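PDB 6UAV: Glyco_hydro_cc domain-containing protein from Pseudomonas viridiflava, which probably cleaves internal beta-1,3 linkages of beta-1,3-glucans as an endo-beta-1,3-glucanase of glycoside hydrolase family 128. Local coordinates for residues V4-A9 and E209-L214; Y10-A13 and D17-A20; L21-S26 and Y252-P257; S238-D241 and R245-E248. All blocks are in the same frame, centred on the assembly; numbering follows the deposited sequence.

Interaction 1 of 4, residues V4-A9 and E209-L214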
loop_
_atom_site.group_PDB
_atom_site.type_symbol
_atom_site.label_atom_id
_atom_site.label_comp_id
_atom_site.label_asym_id
_atom_site.label_seq_id
_atom_site.Cartn_x
_atom_site.Cartn_y
_atom_site.Cartn_z
ATOM N N VAL A 4 3.261 10.169 -10.564
ATOM C CA VAL A 4 2.252 9.057 -10.611
ATOM C C VAL A 4 2.466 8.134 -9.411
ATOM O O VAL A 4 1.538 7.427 -9.060
ATOM C CB VAL A 4 2.309 8.249 -11.921
ATOM C CG1 VAL A 4 3.690 7.651 -12.133
ATOM C CG2 VAL A 4 1.215 7.154 -11.998
ATOM N N LYS A 5 3.665 8.115 -8.798
ATOM C CA LYS A 5 3.927 7.117 -7.711
ATOM C C LYS A 5 3.268 7.549 -6.400
ATOM O O LYS A 5 3.074 6.713 -5.528
ATOM C CB LYS A 5 5.429 7.015 -7.439
ATOM C CG LYS A 5 6.277 6.722 -8.659
ATOM C CD LYS A 5 7.552 5.965 -8.263
ATOM C CE LYS A 5 8.537 5.829 -9.423
ATOM N NZ LYS A 5 9.599 4.821 -9.104
ATOM N N ARG A 6 3.070 8.856 -6.202
ATOM C CA ARG A 6 2.910 9.409 -4.842
ATOM C C ARG A 6 1.494 9.214 -4.306
ATOM O O ARG A 6 0.582 9.808 -4.799
ATOM C CB ARG A 6 3.377 10.872 -4.816
ATOM C CG ARG A 6 3.427 11.399 -3.399
ATOM C CD ARG A 6 4.357 12.591 -3.238
ATOM N NE ARG A 6 5.656 12.373 -3.852
ATOM C CZ ARG A 6 6.486 13.323 -4.290
ATOM N NH1 ARG A 6 6.259 14.612 -4.089
ATOM N NH2 ARG A 6 7.580 12.943 -4.908
ATOM N N GLY A 7 1.342 8.458 -3.222
ATOM C CA GLY A 7 0.034 8.201 -2.636
ATOM C C GLY A 7 0.029 8.371 -1.140
ATOM O O GLY A 7 1.061 8.659 -0.505
ATOM N N VAL A 8 -1.147 8.133 -0.590
ATOM C CA VAL A 8 -1.362 8.159 0.875
ATOM C C VAL A 8 -2.164 6.920 1.243
ATOM O O VAL A 8 -3.143 6.636 0.576
ATOM C CB VAL A 8 -2.033 9.491 1.294
ATOM C CG1 VAL A 8 -2.164 9.556 2.810
ATOM C CG2 VAL A 8 -1.213 10.680 0.782
ATOM N N ALA A 9 -1.825 6.323 2.388
ATOM C CA ALA A 9 -2.541 5.183 2.986
ATOM C C ALA A 9 -3.440 5.727 4.080
ATOM O O ALA A 9 -2.901 6.091 5.123
ATOM C CB ALA A 9 -1.545 4.194 3.538
ATOM N N GLU A 209 14.624 10.966 2.247
ATOM C CA GLU A 209 15.518 9.842 1.861
ATOM C C GLU A 209 14.677 8.726 1.219
ATOM O O GLU A 209 15.001 8.287 0.125
ATOM C CB GLU A 209 16.270 9.291 3.074
ATOM C CG GLU A 209 17.580 9.995 3.231
ATOM C CD GLU A 209 18.647 9.331 4.080
ATOM O OE1 GLU A 209 18.443 8.169 4.535
ATOM O OE2 GLU A 209 19.658 10.024 4.301
ATOM N N MET A 210 13.618 8.308 1.896
ATOM C CA MET A 210 12.799 7.165 1.428
ATOM C C MET A 210 12.100 7.551 0.127
ATOM O O MET A 210 12.103 6.725 -0.777
ATOM C CB MET A 210 11.801 6.753 2.490
ATOM C CG MET A 210 12.483 6.347 3.749
ATOM S SD MET A 210 11.327 5.954 5.173
ATOM C CE MET A 210 11.168 4.265 4.679
ATOM N N VAL A 211 11.515 8.734 0.046
ATOM C CA VAL A 211 10.784 9.133 -1.188
ATOM C C VAL A 211 11.779 9.209 -2.343
ATOM O O VAL A 211 11.453 8.724 -3.490
ATOM C CB VAL A 211 10.015 10.469 -0.994
ATOM C CG1 VAL A 211 9.556 11.056 -2.340
ATOM C CG2 VAL A 211 8.843 10.242 -0.090
ATOM N N THR A 212 12.959 9.784 -2.122
ATOM C CA THR A 212 13.952 9.906 -3.226
ATOM C C THR A 212 14.298 8.504 -3.712
ATOM O O THR A 212 14.455 8.299 -4.941
ATOM C CB THR A 212 15.208 10.654 -2.803
ATOM O OG1 THR A 212 14.791 11.967 -2.440
ATOM C CG2 THR A 212 16.248 10.722 -3.896
ATOM N N MET A 213 14.532 7.608 -2.772
ATOM C CA MET A 213 14.942 6.236 -3.119
ATOM C C MET A 213 13.799 5.565 -3.909
ATOM O O MET A 213 14.098 4.963 -4.979
ATOM C CB MET A 213 15.300 5.491 -1.834
ATOM C CG MET A 213 15.716 4.054 -2.041
ATOM S SD MET A 213 14.313 2.932 -2.056
ATOM C CE MET A 213 13.743 3.079 -0.369
ATOM N N LEU A 214 12.542 5.731 -3.488
ATOM C CA LEU A 214 11.395 5.038 -4.120
ATOM C C LEU A 214 11.128 5.640 -5.502
ATOM O O LEU A 214 10.806 4.873 -6.390
ATOM C CB LEU A 214 10.173 5.099 -3.230
ATOM C CG LEU A 214 10.286 4.335 -1.917
ATOM C CD1 LEU A 214 9.086 4.668 -1.028
ATOM C CD2 LEU A 214 10.394 2.799 -2.104
#
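Val211 CG1 and the Leu214 carbonyl of helix 200-216 meet Arg6, at the start of strand 6-9, and Lys5, just before it. The fold is a TIM barrel: eight parallel strands closed into a ring. Strand 6-9 is the first of them, and helix 200-216 precedes the last, strand 220-225. The contact therefore lies where the barrel closes. It buries 122 Å². Tyr223 of strand 220-225 packs on Lys5, Val211 and Leu214 as well.

Along the helix, Val211 makes the first touch. Its CG1 lies 3.7 Å from Arg6 NH2, approaching the guanidinium obliquely. The two side chains cross at about a right angle. The Arg6 chain leaves with CG anti to the backbone N (chi1 -171°) and bends further out at chi3, which brings the guanidinium beside the helix. Its nitrogens are held from elsewhere. NE bonds to Tyr223 OH, NH1 to Leu256 O and NH2 to Pro257 O. This buried charge thus ties the C-terminal tail to the first strand, while Val211 gives it an apolar neighbour.

One turn on, the Leu214 side chain packs on Val182, Phe185 and Leu170, and it is the backbone carbonyl that meets Lys5. The Lys5 chain runs extended beyond CG to reach it. Val220 O and Glu215 O also accept from the Lys5 ammonium, so carbonyls from the last turn of the helix and the first residue of the next strand share it. The Lys5 NZ to Leu214 O bond is 3.0 Å long, and NZ lies in the carbonyl plane on a lone pair, at a C=O...N angle of 142°.

Interaction 2 of 4, residues Y10-A13 and D17-A20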
loop_
_atom_site.group_PDB
_atom_site.type_symbol
_atom_site.label_atom_id
_atom_site.label_comp_id
_atom_site.label_asym_id
_atom_site.label_seq_id
_atom_site.Cartn_x
_atom_site.Cartn_y
_atom_site.Cartn_z
ATOM N N TYR A 10 -4.676 6.060 3.757
ATOM C CA TYR A 10 -5.570 6.826 4.652
ATOM C C TYR A 10 -6.979 6.756 4.102
ATOM O O TYR A 10 -7.145 6.939 2.917
ATOM C CB TYR A 10 -5.154 8.295 4.788
ATOM C CG TYR A 10 -5.951 9.123 5.760
ATOM C CD1 TYR A 10 -5.905 8.832 7.111
ATOM C CD2 TYR A 10 -6.700 10.207 5.351
ATOM C CE1 TYR A 10 -6.608 9.595 8.018
ATOM C CE2 TYR A 10 -7.461 10.943 6.245
ATOM C CZ TYR A 10 -7.407 10.638 7.591
ATOM O OH TYR A 10 -8.087 11.360 8.556
ATOM N N ASP A 11 -7.973 6.628 4.962
ATOM C CA ASP A 11 -9.379 6.644 4.500
ATOM C C ASP A 11 -9.808 8.107 4.311
ATOM O O ASP A 11 -10.592 8.642 5.118
ATOM C CB ASP A 11 -10.271 5.870 5.461
ATOM C CG ASP A 11 -11.662 5.636 4.916
ATOM O OD1 ASP A 11 -11.835 5.680 3.669
ATOM O OD2 ASP A 11 -12.518 5.283 5.730
ATOM N N VAL A 12 -9.404 8.700 3.186
ATOM C CA VAL A 12 -9.759 10.112 2.895
ATOM C C VAL A 12 -11.293 10.190 2.841
ATOM O O VAL A 12 -11.927 9.403 2.075
ATOM C CB VAL A 12 -9.158 10.566 1.577
ATOM C CG1 VAL A 12 -9.616 11.965 1.268
ATOM C CG2 VAL A 12 -7.647 10.473 1.592
ATOM N N ALA A 13 -11.886 11.069 3.658
ATOM C CA ALA A 13 -13.364 11.216 3.788
ATOM C C ALA A 13 -13.822 12.587 3.248
ATOM O O ALA A 13 -14.848 12.690 2.498
ATOM C CB ALA A 13 -13.757 10.970 5.215
ATOM N N ASP A 17 -9.902 17.651 2.303
ATOM C CA ASP A 17 -8.618 16.930 2.414
ATOM C C ASP A 17 -8.085 16.597 1.025
ATOM O O ASP A 17 -6.902 16.671 0.820
ATOM C CB ASP A 17 -8.766 15.675 3.261
ATOM C CG ASP A 17 -8.839 15.921 4.745
ATOM O OD1 ASP A 17 -8.378 17.025 5.228
ATOM O OD2 ASP A 17 -9.218 14.957 5.439
ATOM N N LEU A 18 -8.931 16.222 0.064
ATOM C CA LEU A 18 -8.455 16.074 -1.346
ATOM C C LEU A 18 -7.928 17.378 -1.934
ATOM O O LEU A 18 -6.917 17.302 -2.659
ATOM C CB LEU A 18 -9.568 15.509 -2.221
ATOM C CG LEU A 18 -9.909 14.067 -1.940
ATOM C CD1 LEU A 18 -11.136 13.667 -2.743
ATOM C CD2 LEU A 18 -8.732 13.154 -2.194
ATOM N N SER A 19 -8.539 18.540 -1.687
ATOM C CA SER A 19 -8.018 19.829 -2.202
ATOM C C SER A 19 -6.568 19.963 -1.722
ATOM O O SER A 19 -5.652 20.256 -2.555
ATOM C CB SER A 19 -8.839 21.007 -1.738
ATOM O OG SER A 19 -10.109 21.083 -2.390
ATOM N N ALA A 20 -6.343 19.689 -0.434
ATOM C CA ALA A 20 -5.026 19.894 0.224
ATOM C C ALA A 20 -4.007 18.909 -0.390
ATOM O O ALA A 20 -2.871 19.331 -0.761
ATOM C CB ALA A 20 -5.222 19.711 1.723
HETATM O O HOH W 1 -10.590 12.719 5.424
#
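Val12 CG1 meets Leu18 at two points, 3.8 Å from Leu18 CG and 3.8 Å from Leu18 CD2. The two side chains cross obliquely. Val12 holds CG1 anti to its own backbone N (chi1 176°), which turns that methyl toward the helix. The same methyl lies 4.3 Å from Asp17 CB, so it sits against the first residues of the helical segment.

The polar half of the contact is bridged by water. Asp17 is buried, and its OD2 accepts from a water at 2.6 Å. That water in turn accepts from Ala13 N at 2.7 Å. OD2 also lies near the edge of the Tyr10 ring, close to its plane, with CE2 4.5 Å away.

Further out, Arg229 fixes both polar groups: its NH2 makes a salt bridge to Asp17 OD2 and a hydrogen bond with Tyr10 OH. Gly244 N bonds to Asp17 OD1. Tyr44 and Tyr48 of helix 44-48 cover Leu18. An inverse gamma turn centred on Asp11, closed by a weak Val12 N to Tyr10 O bond, folds the chain between Tyr10 and Val12.

This is the loop that leads from the first barrel strand, 6-9, into helix 15-22, the first beta-to-alpha connection of the TIM barrel. Both oxygens of Asp17 have donors, and one faces an arginine. Such surroundings would be expected to favour the charged carboxylate, and the water links it to the Ala13 N-H of the loop.

Interaction 3 of 4, residues L21-S26 and Y252-P257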
loop_
_atom_site.group_PDB
_atom_site.type_symbol
_atom_site.label_atom_id
_atom_site.label_comp_id
_atom_site.label_asym_id
_atom_site.label_seq_id
_atom_site.Cartn_x
_atom_site.Cartn_y
_atom_site.Cartn_z
ATOM N N LEU A 21 -4.407 17.645 -0.530
ATOM C CA LEU A 21 -3.482 16.549 -0.941
ATOM C C LEU A 21 -3.220 16.604 -2.441
ATOM O O LEU A 21 -2.166 16.168 -2.842
ATOM C CB LEU A 21 -4.053 15.190 -0.579
ATOM C CG LEU A 21 -4.093 14.897 0.918
ATOM C CD1 LEU A 21 -4.963 13.706 1.154
ATOM C CD2 LEU A 21 -2.698 14.740 1.522
ATOM N N SER A 22 -4.137 17.097 -3.246
ATOM C CA SER A 22 -4.129 16.715 -4.676
ATOM C C SER A 22 -3.087 17.489 -5.461
ATOM O O SER A 22 -2.797 17.063 -6.570
ATOM C CB SER A 22 -5.502 16.893 -5.254
ATOM O OG SER A 22 -5.811 18.250 -5.258
ATOM N N THR A 23 -2.466 18.509 -4.876
ATOM C CA THR A 23 -1.351 19.233 -5.547
ATOM C C THR A 23 -0.151 18.314 -5.773
ATOM O O THR A 23 0.547 18.513 -6.774
ATOM C CB THR A 23 -0.970 20.502 -4.787
ATOM O OG1 THR A 23 -0.483 20.051 -3.525
ATOM C CG2 THR A 23 -2.164 21.434 -4.710
ATOM N N GLY A 24 0.097 17.367 -4.892
ATOM C CA GLY A 24 1.243 16.433 -5.024
ATOM C C GLY A 24 0.880 14.944 -4.990
ATOM O O GLY A 24 1.783 14.137 -5.202
ATOM N N MET A 25 -0.336 14.555 -4.632
ATOM C CA MET A 25 -0.725 13.150 -4.398
ATOM C C MET A 25 -1.501 12.667 -5.619
ATOM O O MET A 25 -2.495 13.365 -5.956
ATOM C CB MET A 25 -1.650 13.047 -3.179
ATOM C CG MET A 25 -2.108 11.646 -2.908
ATOM S SD MET A 25 -3.450 11.434 -1.644
ATOM C CE MET A 25 -4.891 11.918 -2.591
ATOM N N SER A 26 -1.125 11.535 -6.216
ATOM C CA SER A 26 -1.828 10.923 -7.364
ATOM C C SER A 26 -2.874 9.916 -6.900
ATOM O O SER A 26 -3.853 9.738 -7.631
ATOM C CB SER A 26 -0.827 10.348 -8.284
ATOM O OG SER A 26 -0.274 11.434 -8.995
ATOM N N TYR A 252 5.506 19.192 2.969
ATOM C CA TYR A 252 6.861 18.756 2.561
ATOM C C TYR A 252 6.732 17.568 1.598
ATOM O O TYR A 252 7.272 17.601 0.461
ATOM C CB TYR A 252 7.708 18.452 3.791
ATOM C CG TYR A 252 9.141 18.111 3.493
ATOM C CD1 TYR A 252 9.994 19.074 2.982
ATOM C CD2 TYR A 252 9.688 16.894 3.826
ATOM C CE1 TYR A 252 11.342 18.822 2.765
ATOM C CE2 TYR A 252 11.033 16.627 3.629
ATOM C CZ TYR A 252 11.869 17.577 3.069
ATOM O OH TYR A 252 13.202 17.346 2.810
ATOM N N TYR A 253 5.957 16.575 1.995
ATOM C CA TYR A 253 5.674 15.378 1.149
ATOM C C TYR A 253 5.254 15.763 -0.266
ATOM O O TYR A 253 5.788 15.200 -1.280
ATOM C CB TYR A 253 4.611 14.511 1.795
ATOM C CG TYR A 253 4.336 13.180 1.138
ATOM C CD1 TYR A 253 5.324 12.239 0.913
ATOM C CD2 TYR A 253 3.040 12.801 0.801
ATOM C CE1 TYR A 253 5.071 10.996 0.346
ATOM C CE2 TYR A 253 2.759 11.551 0.269
ATOM C CZ TYR A 253 3.770 10.620 0.057
ATOM O OH TYR A 253 3.579 9.392 -0.487
ATOM N N LEU A 254 4.308 16.684 -0.365
ATOM C CA LEU A 254 3.717 17.030 -1.677
ATOM C C LEU A 254 4.708 17.791 -2.534
ATOM O O LEU A 254 4.534 17.777 -3.807
ATOM C CB LEU A 254 2.399 17.801 -1.462
ATOM C CG LEU A 254 1.366 17.106 -0.581
ATOM C CD1 LEU A 254 0.132 17.986 -0.426
ATOM C CD2 LEU A 254 0.971 15.758 -1.108
ATOM N N SER A 255 5.692 18.431 -1.923
ATOM C CA SER A 255 6.698 19.298 -2.600
ATOM C C SER A 255 7.869 18.487 -3.123
ATOM O O SER A 255 8.635 19.036 -3.930
ATOM C CB SER A 255 7.273 20.312 -1.614
ATOM O OG SER A 255 8.340 19.697 -0.817
ATOM N N LEU A 256 8.084 17.282 -2.615
ATOM C CA LEU A 256 9.318 16.521 -2.946
ATOM C C LEU A 256 9.402 16.295 -4.454
ATOM O O LEU A 256 8.398 16.066 -5.132
ATOM C CB LEU A 256 9.349 15.217 -2.139
ATOM C CG LEU A 256 9.650 15.470 -0.662
ATOM C CD1 LEU A 256 9.440 14.207 0.184
ATOM C CD2 LEU A 256 11.036 16.033 -0.486
ATOM N N PRO A 257 10.636 16.337 -5.005
ATOM C CA PRO A 257 10.867 16.024 -6.399
ATOM C C PRO A 257 10.432 14.585 -6.700
ATOM O O PRO A 257 10.237 13.805 -5.810
ATOM C CB PRO A 257 12.393 16.106 -6.554
ATOM C CG PRO A 257 12.850 16.978 -5.401
ATOM C CD PRO A 257 11.881 16.663 -4.279
#
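Leu254 reaches from helix 248-255 into the turn that follows helix 15-22, and its branched end straddles the Leu21 carbonyl. Its CD2 lies 3.6 Å from Leu21 O, and CD1 is nearly as close. CG sits anti to the carbonyl carbon (chi1 -55°), and with an extended chi2 the two methyls reach residues 21-25. CD2 also rests 3.9 Å from Met25 N and 4.3 Å from Met25 CB. CD1 turns the other way and touches Thr23 OG1 at 3.8 Å. The Thr23 and Leu254 side chains cross at about a right angle, with the threonine at the exposed border of the contact.

Gly24 sets how near the backbones come. Its CA and Leu254 CA are 4.2 Å apart, and Gly24 CA lies 3.8 Å from Leu254 O. Such a close approach is possible because glycine has no side chain to stand between them.

Around this, Met25 and Tyr253 both pack on Val8 of strand 6-9, and Leu246 touches Leu254. The contact so joins the turn after the first helix of the TIM barrel to the last helix, next to strand 6-9.

Across the segments the contact is van der Waals, much of it methyls against polar atoms. Leu21 O already accepts from Met25 N (3.0 Å) and Gly24 N (3.3 Å). Those two bonds close the turn. They are consistent with methyls, rather than a further donor, lying against this oxygen.

Interaction 4 of 4, residues S238-D241 and R245-E248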
loop_
_atom_site.group_PDB
_atom_site.type_symbol
_atom_site.label_atom_id
_atom_site.label_comp_id
_atom_site.label_asym_id
_atom_site.label_seq_id
_atom_site.Cartn_x
_atom_site.Cartn_y
_atom_site.Cartn_z
ATOM N N SER A 238 1.803 12.288 10.656
ATOM C CA SER A 238 0.563 12.859 10.040
ATOM C C SER A 238 0.866 13.878 8.922
ATOM O O SER A 238 1.663 14.829 9.137
ATOM C CB SER A 238 -0.354 13.489 11.086
ATOM O OG SER A 238 -0.823 12.506 12.013
ATOM N N LEU A 239 0.169 13.750 7.788
ATOM C CA LEU A 239 0.229 14.715 6.672
ATOM C C LEU A 239 -0.852 15.805 6.792
ATOM O O LEU A 239 -0.689 16.840 6.146
ATOM C CB LEU A 239 0.012 13.985 5.361
ATOM C CG LEU A 239 0.965 12.853 5.014
ATOM C CD1 LEU A 239 0.474 12.188 3.760
ATOM C CD2 LEU A 239 2.392 13.319 4.828
ATOM N N LEU A 240 -1.861 15.592 7.626
ATOM C CA LEU A 240 -3.066 16.468 7.738
ATOM C C LEU A 240 -3.306 16.805 9.214
ATOM O O LEU A 240 -2.965 16.002 10.111
ATOM C CB LEU A 240 -4.297 15.768 7.154
ATOM C CG LEU A 240 -4.269 15.573 5.642
ATOM C CD1 LEU A 240 -5.234 14.484 5.208
ATOM C CD2 LEU A 240 -4.487 16.898 4.881
ATOM N N ASP A 241 -3.924 17.959 9.464
ATOM C CA ASP A 241 -4.302 18.307 10.870
ATOM C C ASP A 241 -5.793 18.660 10.838
ATOM O O ASP A 241 -6.614 17.705 10.764
ATOM C CB ASP A 241 -3.392 19.369 11.467
ATOM C CG ASP A 241 -3.623 19.609 12.954
ATOM O OD1 ASP A 241 -4.453 18.894 13.587
ATOM O OD2 ASP A 241 -3.038 20.528 13.452
ATOM N N ARG A 245 -6.465 20.850 5.958
ATOM C CA ARG A 245 -5.181 21.537 6.230
ATOM C C ARG A 245 -4.010 20.554 6.314
ATOM O O ARG A 245 -4.080 19.633 7.133
ATOM C CB ARG A 245 -5.214 22.328 7.541
ATOM C CG ARG A 245 -4.025 23.277 7.627
ATOM C CD ARG A 245 -4.231 24.627 8.328
ATOM N NE ARG A 245 -5.122 25.532 7.594
ATOM C CZ ARG A 245 -6.076 26.294 8.148
ATOM N NH1 ARG A 245 -6.292 26.286 9.460
ATOM N NH2 ARG A 245 -6.843 27.044 7.375
ATOM N N LEU A 246 -2.961 20.788 5.525
ATOM C CA LEU A 246 -1.676 20.040 5.638
ATOM C C LEU A 246 -0.950 20.402 6.937
ATOM O O LEU A 246 -1.032 21.565 7.399
ATOM C CB LEU A 246 -0.779 20.335 4.444
ATOM C CG LEU A 246 -1.397 19.919 3.103
ATOM C CD1 LEU A 246 -0.664 20.549 1.948
ATOM C CD2 LEU A 246 -1.438 18.423 2.971
ATOM N N THR A 247 -0.242 19.430 7.481
ATOM C CA THR A 247 0.848 19.678 8.433
ATOM C C THR A 247 2.088 20.135 7.665
ATOM O O THR A 247 2.125 20.120 6.421
ATOM C CB THR A 247 1.198 18.418 9.220
ATOM O OG1 THR A 247 1.628 17.425 8.279
ATOM C CG2 THR A 247 0.041 17.904 10.049
ATOM N N GLU A 248 3.085 20.584 8.392
ATOM C CA GLU A 248 4.397 20.832 7.769
ATOM C C GLU A 248 4.848 19.577 7.004
ATOM O O GLU A 248 5.308 19.704 5.867
ATOM C CB GLU A 248 5.384 21.270 8.834
ATOM C CG GLU A 248 6.738 21.508 8.267
ATOM C CD GLU A 248 7.670 22.124 9.294
ATOM O OE1 GLU A 248 7.159 22.695 10.259
ATOM O OE2 GLU A 248 8.873 21.875 9.175
#
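Leu240 and Leu246 form a single antiparallel beta bridge, their CA atoms 4.4 Å apart. They are a non-hydrogen-bonded pair: the backbone bonds come from the residues flanking them. Asp241 N gives a 2.9 Å bond to Arg245 O, nearly along the C=O axis. Thr247 N bonds to Leu239 O at 2.9 Å, but from well above the carbonyl plane. Two CA-H...O contacts, Leu246 CA to Leu239 O and Leu240 CA to Arg245 O, accompany these bonds. The segments thus form a short hairpin-like loop, with three residues between them.

Thr247 supplies the main side-chain grip. Its OG1, set between the backbone N and the carbonyl carbon (chi1 61°), donates to Ser238 O at 2.7 Å, tilted 27° from the carbonyl plane. The same oxygen caps Gly250 N, so Thr247 is the N-cap of helix 248-255 and one hydroxyl binds both the loop and the helix start. Its methyl CG2 lies against the 238-241 segment, 3.6 Å from Leu240 O and 4.0 Å from Asp241 CB. The leucines of the bridge cross at an angle and meet through their CD2 methyls, 3.9 Å apart.

The loop lies in the long connection from strand 220-225 to helix 248-255 of the TIM barrel. Leu240 packs on Asp17 and Leu21 of helix 15-22, and Leu246 on Ala20 of that helix and on Leu254 of helix 248-255. Leu239 packs on Leu249 and Tyr253 of the last helix and on Met207 of helix 200-216.

Overall arrangement
All four contacts lie near the seam where the barrel closes. Interactions 1 and 3 have centres about 10 Å apart and are joined by bonds from strand 6-9 to helix 248-255 and the residues after it: Gly7 O to Tyr253 OH at 2.6 Å and Arg6 NH1 to Leu256 O at 2.8 Å. Interactions 2 and 3 share helix 15-22. Interaction 4 packs on that helix; its centre is about 11 Å from that of interaction 2 and about 12 Å from that of interaction 3. Leu254 CD1 meets Leu246 CD1 at 3.6 Å. The 10-13 loop leaves the C-terminal end of its strand, the end where TIM-barrel enzymes carry their active sites.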